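Local coordinates for protein ADP-ribosylglycohydrolase (PDB 2YZV) that belongs to the ADP-ribosylglycohydrolase family and folds into a compact, single-chain, mainly helical domain without strands that carries magnesium ions, at residues R176-G181 and A263-G268. Sequence-based numbering, arbitrary orientation.
Sequences REALRG and AGAYYG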
loop_
_atom_site.group_PDB
_atom_site.type_symbol
_atom_site.label_atom_id
_atom_site.label_comp_id
_atom_site.label_asym_id
_atom_site.label_seq_id
_atom_site.Cartn_x
_atom_site.Cartn_y
_atom_site.Cartn_z
ATOM N N ARG A 176 -7.225 6.444 -6.480
ATOM C CA ARG A 176 -8.184 6.649 -7.565
ATOM C C ARG A 176 -7.865 7.945 -8.306
ATOM O O ARG A 176 -7.795 7.968 -9.536
ATOM C CB ARG A 176 -9.617 6.718 -7.031
ATOM C CG ARG A 176 -10.668 6.821 -8.140
ATOM C CD ARG A 176 -12.049 7.095 -7.572
ATOM N NE ARG A 176 -12.146 8.454 -7.046
ATOM C CZ ARG A 176 -13.155 8.898 -6.305
ATOM N NH1 ARG A 176 -14.156 8.086 -5.997
ATOM N NH2 ARG A 176 -13.167 10.155 -5.882
ATOM N N GLU A 177 -7.669 9.025 -7.556
ATOM C CA GLU A 177 -7.368 10.317 -8.166
ATOM C C GLU A 177 -6.054 10.297 -8.929
ATOM O O GLU A 177 -5.954 10.855 -10.026
ATOM C CB GLU A 177 -7.346 11.412 -7.097
ATOM C CG GLU A 177 -8.704 11.650 -6.465
ATOM C CD GLU A 177 -9.752 12.035 -7.489
ATOM O OE1 GLU A 177 -9.632 13.127 -8.080
ATOM O OE2 GLU A 177 -10.689 11.241 -7.705
ATOM N N ALA A 178 -5.038 9.662 -8.354
ATOM C CA ALA A 178 -3.749 9.588 -9.021
ATOM C C ALA A 178 -3.863 8.823 -10.338
ATOM O O ALA A 178 -3.296 9.233 -11.351
ATOM C CB ALA A 178 -2.715 8.925 -8.104
ATOM N N LEU A 179 -4.599 7.713 -10.327
ATOM C CA LEU A 179 -4.772 6.904 -11.533
ATOM C C LEU A 179 -5.491 7.682 -12.627
ATOM O O LEU A 179 -5.322 7.401 -13.815
ATOM C CB LEU A 179 -5.560 5.633 -11.216
ATOM C CG LEU A 179 -4.839 4.578 -10.374
ATOM C CD1 LEU A 179 -5.822 3.482 -9.984
ATOM C CD2 LEU A 179 -3.659 4.002 -11.155
ATOM N N ARG A 180 -6.288 8.658 -12.214
ATOM C CA ARG A 180 -7.044 9.471 -13.155
ATOM C C ARG A 180 -6.283 10.698 -13.632
ATOM O O ARG A 180 -6.820 11.523 -14.373
ATOM C CB ARG A 180 -8.380 9.866 -12.534
ATOM C CG ARG A 180 -9.309 8.673 -12.396
ATOM C CD ARG A 180 -10.611 9.021 -11.711
ATOM N NE ARG A 180 -11.546 7.905 -11.786
ATOM C CZ ARG A 180 -12.773 7.919 -11.279
ATOM N NH1 ARG A 180 -13.218 8.999 -10.651
ATOM N NH2 ARG A 180 -13.559 6.856 -11.410
ATOM N N GLY A 181 -5.028 10.813 -13.208
ATOM C CA GLY A 181 -4.206 11.925 -13.636
ATOM C C GLY A 181 -4.226 13.186 -12.800
ATOM O O GLY A 181 -3.719 14.220 -13.240
ATOM N N ALA A 263 2.994 6.854 -5.589
ATOM C CA ALA A 263 3.955 7.367 -6.562
ATOM C C ALA A 263 3.927 6.540 -7.849
ATOM O O ALA A 263 4.168 7.068 -8.936
ATOM C CB ALA A 263 5.356 7.374 -5.957
ATOM N N GLY A 264 3.625 5.249 -7.731
ATOM C CA GLY A 264 3.558 4.403 -8.912
ATOM C C GLY A 264 2.395 4.815 -9.799
ATOM O O GLY A 264 2.512 4.865 -11.027
ATOM N N ALA A 265 1.260 5.111 -9.176
ATOM C CA ALA A 265 0.078 5.536 -9.923
ATOM C C ALA A 265 0.292 6.927 -10.515
ATOM O O ALA A 265 -0.189 7.233 -11.613
ATOM C CB ALA A 265 -1.141 5.553 -9.005
ATOM N N TYR A 266 1.016 7.768 -9.785
ATOM C CA TYR A 266 1.278 9.138 -10.213
ATOM C C TYR A 266 2.318 9.258 -11.327
ATOM O O TYR A 266 2.075 9.922 -12.341
ATOM C CB TYR A 266 1.730 9.977 -9.014
ATOM C CG TYR A 266 1.950 11.433 -9.345
ATOM C CD1 TYR A 266 0.870 12.279 -9.589
ATOM C CD2 TYR A 266 3.236 11.960 -9.434
ATOM C CE1 TYR A 266 1.063 13.618 -9.916
ATOM C CE2 TYR A 266 3.443 13.302 -9.762
ATOM C CZ TYR A 266 2.349 14.121 -10.001
ATOM O OH TYR A 266 2.541 15.443 -10.331
ATOM N N TYR A 267 3.472 8.622 -11.136
ATOM C CA TYR A 267 4.565 8.683 -12.111
ATOM C C TYR A 267 4.493 7.615 -13.200
ATOM O O TYR A 267 5.027 7.805 -14.300
ATOM C CB TYR A 267 5.913 8.565 -11.397
ATOM C CG TYR A 267 6.233 9.685 -10.433
ATOM C CD1 TYR A 267 6.463 10.987 -10.889
ATOM C CD2 TYR A 267 6.354 9.437 -9.067
ATOM C CE1 TYR A 267 6.813 12.007 -10.006
ATOM C CE2 TYR A 267 6.703 10.447 -8.177
ATOM C CZ TYR A 267 6.934 11.727 -8.651
ATOM O OH TYR A 267 7.311 12.714 -7.771
ATOM N N GLY A 268 3.857 6.489 -12.892
ATOM C CA GLY A 268 3.732 5.414 -13.863
ATOM C C GLY A 268 4.888 4.429 -13.852
ATOM O O GLY A 268 5.990 4.751 -13.413
#
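Tyr266, whose backbone N sits 4.3 Å from Ala178 CB, sends its ring past the neighbouring helix rather than onto it. With CG anti to the backbone N (chi1 -177°), the ring presents an edge to Tyr267: its CD2 stands 3.5 Å above the plane of the Tyr267 ring, over the centre of that face. Phe232 meets Tyr266 edge-to-face, and Leu187 of helix 184-189 touches both Tyr266 and Ala178. On the far side of helix 162-179, Glu177 OE2 lies at the edge of the Arg176 guanidinium, in its plane, and takes a side-on salt bridge; Arg176 NE, 3.2 Å from Glu177 OE2, uses the anti lone pair, while NH2 comes from above the carboxylate plane. The Arg180 guanidinium has Arg176 CD on one face, offset toward the rim.

At the centre of the contact two alanine methyls meet: Ala178 CB lies 3.8 Å from Ala265 CB. The backbones come close, the CA atoms of Ala178 and Tyr266 lying 5.2 Å apart. This is alanine-mediated close packing of the last turns of helices 162-179 and 252-267, which run in roughly the same direction within the all-helical ADP-ribosylglycohydrolase fold. Asp253 and Thr254, both magnesium ligands, lie in the first turn of helix 252-267; the contact is at the opposite end of that helix. Leu179 starts away from the interface, yet its CD2 swings back to 3.7 Å from Ala265 CB. The same leucine touches Arg10 and Arg11 of helix 4-26, and Arg10 NH1 also bonds to the carbonyl oxygens of Ala265 and Tyr266. Both segments leave the helix at a glycine of positive phi: Gly181 closes a Schellman motif, its N donating to Ala178 O at 3.0 Å, and Gly268 ends helix 252-267.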